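Local atomic coordinates of Phosphoglucosamine/phosphogalactosamine mutase (Sulfolobus tokodaii, PDB entry 2F7L), a protein that catalyses the magnesium-dependent interconversion of the 6-phosphates and 1-phosphates of glucosamine and galactosamine, for making UDP-N-acetylglucosamine and UDP-N-acetylgalactosamine. Residues K279-A284 with I300-T305; V285-L290 with F325-G330. All blocks are in the same frame, centred on the assembly; numbering follows the deposited sequence.

Contact 1 and contact 2 both belong to the third alpha/beta/alpha domain, and their centres are 10 Å apart. They share one mixed sheet, ordered 301-305, 280-284, 323-326, 329-332. Contact 1 pairs its first two strands, while contact 2 sits at the C-terminal end of strand 280-284, where the following loop meets the turn between the last two. Along the chain the segments alternate: 279-284 runs straight into 285-290, then come 300-305 and 325-330. Two probable hydrogen bonds join the contacts, T283 OG1 to F325 O (2.7 Å) and V285 N to T305 O (3.1 Å). Strand 280-284 thus leads into the loop of contact 2, whose partner 325-330 brings E326 toward the probable magnesium site.

Contact 1 (K279-A284 with I300-T305); sequences KKIVTA and IQVDWT
I281 and T283 of strand 280-284 reach across to strand 301-305 through a run of parallel backbone bonds. I281 N donates to Q301 O (2.9 Å), D303 N to I281 O (2.6 Å) in a nearly straight bond, and T283 N to D303 O (3.1 Å); a weak, bent bond from T305 N to T283 O follows.

Apolar contacts line the face of I281, T283, V302 and W304. I281 and V302 run side by side, I281 CD1 lying 3.7 Å from V302 CB, and I281 CG2 meets I300 CG2. T283 turns its methyl to the W304 ring, CG2 approaching CZ3 and CE3 obliquely, which leaves OG1, anti to the backbone N (chi1 -154°), for F325 O. A284 O comes to the indole edge near CZ3. Helices 290-296 and 259-272 pack on this side.

Polar side chains mark the other face. The K280 chain crosses D303 obliquely, its methylenes near OD2, but the bends at chi3 and chi4 leave NZ 4.8 Å from D303 OD2, too far for a salt bridge. With K280 cut back to an alanine, the D303 carboxylate, which lies close to that of E319, would probably lose a neighbouring positive charge, and Q301 the chain that runs beside it. V282 CG1 packs on T305 CG2 here, beneath helix 309-318.

With helix 290-296 between them, these strands form a classic beta-alpha-beta unit of the phosphohexose mutase fold.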
loop_
_atom_site.group_PDB
_atom_site.type_symbol
_atom_site.label_atom_id
_atom_site.label_comp_id
_atom_site.label_asym_id
_atom_site.label_seq_id
_atom_site.Cartn_x
_atom_site.Cartn_y
_atom_site.Cartn_z
ATOM N N LYS A 279 -1.428 -21.810 6.544
ATOM C CA LYS A 279 -1.890 -20.817 7.514
ATOM C C LYS A 279 -0.607 -20.082 7.901
ATOM O O LYS A 279 0.283 -20.635 8.564
ATOM C CB LYS A 279 -2.508 -21.477 8.757
ATOM C CG LYS A 279 -3.476 -22.642 8.498
ATOM C CD LYS A 279 -4.739 -22.213 7.772
ATOM C CE LYS A 279 -5.679 -23.394 7.565
ATOM N NZ LYS A 279 -6.775 -23.019 6.633
ATOM N N LYS A 280 -0.514 -18.835 7.456
ATOM C CA LYS A 280 0.659 -18.033 7.699
ATOM C C LYS A 280 0.556 -16.769 6.861
ATOM O O LYS A 280 0.273 -16.836 5.661
ATOM C CB LYS A 280 1.883 -18.811 7.268
ATOM C CG LYS A 280 3.172 -18.042 7.366
ATOM C CD LYS A 280 4.224 -18.653 6.458
ATOM C CE LYS A 280 3.924 -20.120 6.175
ATOM N NZ LYS A 280 3.588 -20.866 7.434
ATOM N N ILE A 281 0.804 -15.628 7.497
ATOM C CA ILE A 281 0.743 -14.348 6.830
ATOM C C ILE A 281 1.993 -13.536 7.147
ATOM O O ILE A 281 2.706 -13.843 8.097
ATOM C CB ILE A 281 -0.535 -13.589 7.259
ATOM C CG1 ILE A 281 -0.479 -13.230 8.749
ATOM C CG2 ILE A 281 -1.769 -14.464 6.977
ATOM C CD1 ILE A 281 0.339 -12.018 9.071
ATOM N N VAL A 282 2.260 -12.512 6.335
ATOM C CA VAL A 282 3.421 -11.634 6.501
ATOM C C VAL A 282 2.918 -10.252 6.886
ATOM O O VAL A 282 1.850 -9.837 6.457
ATOM C CB VAL A 282 4.197 -11.491 5.170
ATOM C CG1 VAL A 282 5.386 -10.555 5.332
ATOM C CG2 VAL A 282 4.656 -12.846 4.695
ATOM N N THR A 283 3.664 -9.542 7.717
ATOM C CA THR A 283 3.287 -8.171 8.072
ATOM C C THR A 283 4.494 -7.420 8.621
ATOM O O THR A 283 5.462 -8.027 9.087
ATOM C CB THR A 283 2.125 -8.109 9.086
ATOM O OG1 THR A 283 1.445 -6.858 8.922
ATOM C CG2 THR A 283 2.637 -8.199 10.513
ATOM N N ALA A 284 4.451 -6.099 8.545
ATOM C CA ALA A 284 5.568 -5.306 9.026
ATOM C C ALA A 284 5.497 -5.036 10.529
ATOM O O ALA A 284 4.419 -4.950 11.142
ATOM C CB ALA A 284 5.656 -4.001 8.255
ATOM N N ILE A 300 -2.659 -19.631 12.475
ATOM C CA ILE A 300 -2.044 -18.809 11.450
ATOM C C ILE A 300 -0.853 -18.093 12.073
ATOM O O ILE A 300 -1.027 -17.262 12.961
ATOM C CB ILE A 300 -3.045 -17.758 10.934
ATOM C CG1 ILE A 300 -4.377 -18.434 10.591
ATOM C CG2 ILE A 300 -2.475 -17.061 9.718
ATOM C CD1 ILE A 300 -5.520 -17.479 10.304
ATOM N N GLN A 301 0.356 -18.430 11.638
ATOM C CA GLN A 301 1.539 -17.759 12.171
ATOM C C GLN A 301 1.636 -16.416 11.481
ATOM O O GLN A 301 1.181 -16.264 10.348
ATOM C CB GLN A 301 2.812 -18.506 11.828
ATOM C CG GLN A 301 2.771 -19.961 12.081
ATOM C CD GLN A 301 3.964 -20.659 11.466
ATOM O OE1 GLN A 301 4.095 -21.886 11.564
ATOM N NE2 GLN A 301 4.845 -19.883 10.823
ATOM N N VAL A 302 2.217 -15.432 12.153
ATOM C CA VAL A 302 2.394 -14.149 11.510
ATOM C C VAL A 302 3.905 -14.015 11.354
ATOM O O VAL A 302 4.648 -14.145 12.322
ATOM C CB VAL A 302 1.779 -12.970 12.342
ATOM C CG1 VAL A 302 0.636 -13.479 13.199
ATOM C CG2 VAL A 302 2.823 -12.278 13.165
ATOM N N ASP A 303 4.359 -13.835 10.119
ATOM C CA ASP A 303 5.777 -13.668 9.864
ATOM C C ASP A 303 6.103 -12.188 9.846
ATOM O O ASP A 303 5.749 -11.489 8.909
ATOM C CB ASP A 303 6.149 -14.294 8.526
ATOM C CG ASP A 303 6.316 -15.792 8.617
ATOM O OD1 ASP A 303 7.156 -16.247 9.432
ATOM O OD2 ASP A 303 5.612 -16.514 7.875
ATOM N N TRP A 304 6.767 -11.704 10.880
ATOM C CA TRP A 304 7.101 -10.287 10.949
ATOM C C TRP A 304 8.183 -9.933 9.949
ATOM O O TRP A 304 9.018 -10.765 9.636
ATOM C CB TRP A 304 7.551 -9.919 12.363
ATOM C CG TRP A 304 6.455 -10.071 13.360
ATOM C CD1 TRP A 304 6.262 -11.118 14.217
ATOM C CD2 TRP A 304 5.366 -9.164 13.582
ATOM N NE1 TRP A 304 5.121 -10.919 14.959
ATOM C CE2 TRP A 304 4.551 -9.728 14.590
ATOM C CE3 TRP A 304 5.001 -7.930 13.030
ATOM C CZ2 TRP A 304 3.387 -9.097 15.060
ATOM C CZ3 TRP A 304 3.844 -7.298 13.497
ATOM C CH2 TRP A 304 3.053 -7.883 14.503
ATOM N N THR A 305 8.174 -8.698 9.453
ATOM C CA THR A 305 9.172 -8.291 8.475
ATOM C C THR A 305 9.435 -6.783 8.466
ATOM O O THR A 305 8.831 -6.044 9.230
ATOM C CB THR A 305 8.754 -8.785 7.051
ATOM O OG1 THR A 305 9.795 -8.504 6.115
ATOM C CG2 THR A 305 7.469 -8.127 6.595
HETATM O O HOH W 1 2.570 -22.841 9.903
#

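Contact 2 (V285-L290 with F325-G330); sequences VSSSSL and FEENGG
S286 and E327 make the main contact, the serine side chain lying against the methylenes of the glutamate. S286 OG is 3.3 Å from E327 CG, and S286 CB is 3.6 Å from the same carbon; S286 O also faces it. E327 CG sits between its own backbone N and carbonyl carbon (chi1 45°), and a second bend at chi2 (75°) folds the chain over S286. Its OE1 is then bonded to W258 NE1, which fixes the far end of the carboxylate.

S287 adds a looser touch. Its OG lies 3.9 Å from F325 CE2, oblique to the ring, and 3.8 Å from E327 N, too far for a bond; its polar partner is T283 OG1. One residue on, S288 OG accepts from L290 N (2.9 Å), a capping bond at the start of helix 290-296, and is bonded to E434 of the C-terminal domain. K410 NZ is gripped by V285 O and S287 O.

On the other side, a type I turn from E326 to G329 presents E327. E326 N bonds G330 O, and N328 ND2 meets E326 OE2 (3.1 Å) from above the carboxylate plane, while S309 OG holds that same oxygen. The backbone angles of G329 would drive a CB into N328 O, so the turn calls for glycine there.

The side chain of E326 lies about 8 Å from those of S97 and D245, assigned to phosphoryl transfer and magnesium binding by similarity. The Glu-Glu-Asn-Gly run probably corresponds to the Glu-x-Ser-Gly sugar-binding loop of domain III in related phosphohexomutases.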
loop_
_atom_site.group_PDB
_atom_site.type_symbol
_atom_site.label_atom_id
_atom_site.label_comp_id
_atom_site.label_asym_id
_atom_site.label_seq_id
_atom_site.Cartn_x
_atom_site.Cartn_y
_atom_site.Cartn_z
ATOM N N VAL A 285 6.682 -4.904 11.106
ATOM C CA VAL A 285 6.847 -4.641 12.527
ATOM C C VAL A 285 6.096 -3.399 12.993
ATOM O O VAL A 285 6.052 -3.116 14.180
ATOM C CB VAL A 285 8.346 -4.508 12.866
ATOM C CG1 VAL A 285 9.008 -5.891 12.842
ATOM C CG2 VAL A 285 9.024 -3.583 11.854
ATOM N N SER A 286 5.504 -2.672 12.054
ATOM C CA SER A 286 4.727 -1.470 12.350
ATOM C C SER A 286 3.302 -1.888 12.747
ATOM O O SER A 286 2.511 -1.090 13.260
ATOM C CB SER A 286 4.700 -0.551 11.121
ATOM O OG SER A 286 4.335 -1.260 9.938
ATOM N N SER A 287 2.991 -3.161 12.507
ATOM C CA SER A 287 1.684 -3.739 12.833
ATOM C C SER A 287 1.544 -4.096 14.320
ATOM O O SER A 287 2.514 -4.517 14.974
ATOM C CB SER A 287 1.452 -5.001 11.992
ATOM O OG SER A 287 0.927 -4.694 10.721
ATOM N N SER A 288 0.328 -3.932 14.839
ATOM C CA SER A 288 0.030 -4.238 16.233
ATOM C C SER A 288 0.196 -5.715 16.492
ATOM O O SER A 288 -0.109 -6.512 15.622
ATOM C CB SER A 288 -1.406 -3.856 16.559
ATOM O OG SER A 288 -1.848 -4.500 17.744
ATOM N N SER A 289 0.666 -6.083 17.683
ATOM C CA SER A 289 0.862 -7.500 18.033
ATOM C C SER A 289 -0.493 -8.198 18.149
ATOM O O SER A 289 -0.590 -9.428 18.163
ATOM C CB SER A 289 1.658 -7.638 19.338
ATOM O OG SER A 289 1.003 -6.994 20.409
ATOM N N LEU A 290 -1.534 -7.383 18.233
ATOM C CA LEU A 290 -2.908 -7.855 18.278
ATOM C C LEU A 290 -3.111 -8.940 17.195
ATOM O O LEU A 290 -3.858 -9.909 17.383
ATOM C CB LEU A 290 -3.817 -6.642 18.035
ATOM C CG LEU A 290 -5.140 -6.579 17.280
ATOM C CD1 LEU A 290 -5.462 -5.100 17.178
ATOM C CD2 LEU A 290 -5.075 -7.179 15.880
ATOM N N PHE A 325 -0.088 -7.878 4.696
ATOM C CA PHE A 325 -0.718 -6.579 4.872
ATOM C C PHE A 325 0.150 -5.621 5.682
ATOM O O PHE A 325 1.127 -6.032 6.324
ATOM C CB PHE A 325 -2.109 -6.709 5.507
ATOM C CG PHE A 325 -2.099 -7.136 6.950
ATOM C CD1 PHE A 325 -2.073 -8.486 7.298
ATOM C CD2 PHE A 325 -2.131 -6.185 7.972
ATOM C CE1 PHE A 325 -2.082 -8.886 8.644
ATOM C CE2 PHE A 325 -2.137 -6.569 9.307
ATOM C CZ PHE A 325 -2.113 -7.924 9.645
ATOM N N GLU A 326 -0.191 -4.335 5.607
ATOM C CA GLU A 326 0.514 -3.297 6.342
ATOM C C GLU A 326 -0.495 -2.610 7.236
ATOM O O GLU A 326 -1.680 -2.640 6.954
ATOM C CB GLU A 326 1.125 -2.254 5.405
ATOM C CG GLU A 326 2.333 -2.716 4.622
ATOM C CD GLU A 326 3.414 -1.637 4.533
ATOM O OE1 GLU A 326 4.280 -1.561 5.443
ATOM O OE2 GLU A 326 3.390 -0.846 3.555
ATOM N N GLU A 327 -0.028 -1.971 8.301
ATOM C CA GLU A 327 -0.925 -1.289 9.220
ATOM C C GLU A 327 -1.567 -0.056 8.588
ATOM O O GLU A 327 -2.552 0.489 9.101
ATOM C CB GLU A 327 -0.163 -0.919 10.496
ATOM C CG GLU A 327 1.218 -0.319 10.292
ATOM C CD GLU A 327 1.180 1.124 9.820
ATOM O OE1 GLU A 327 0.397 1.905 10.402
ATOM O OE2 GLU A 327 1.937 1.480 8.879
ATOM N N ASN A 328 -1.018 0.355 7.453
ATOM C CA ASN A 328 -1.500 1.531 6.731
ATOM C C ASN A 328 -2.620 1.262 5.711
ATOM O O ASN A 328 -2.970 2.147 4.943
ATOM C CB ASN A 328 -0.324 2.208 6.003
ATOM C CG ASN A 328 0.341 1.293 4.942
ATOM O OD1 ASN A 328 -0.328 0.628 4.138
ATOM N ND2 ASN A 328 1.666 1.284 4.935
ATOM N N GLY A 329 -3.197 0.066 5.720
ATOM C CA GLY A 329 -4.227 -0.266 4.746
ATOM C C GLY A 329 -3.435 -1.091 3.759
ATOM O O GLY A 329 -2.269 -1.384 4.018
ATOM N N GLY A 330 -3.976 -1.476 2.628
ATOM C CA GLY A 330 -3.092 -2.263 1.786
ATOM C C GLY A 330 -2.896 -3.648 2.382
ATOM O O GLY A 330 -2.266 -3.860 3.417
#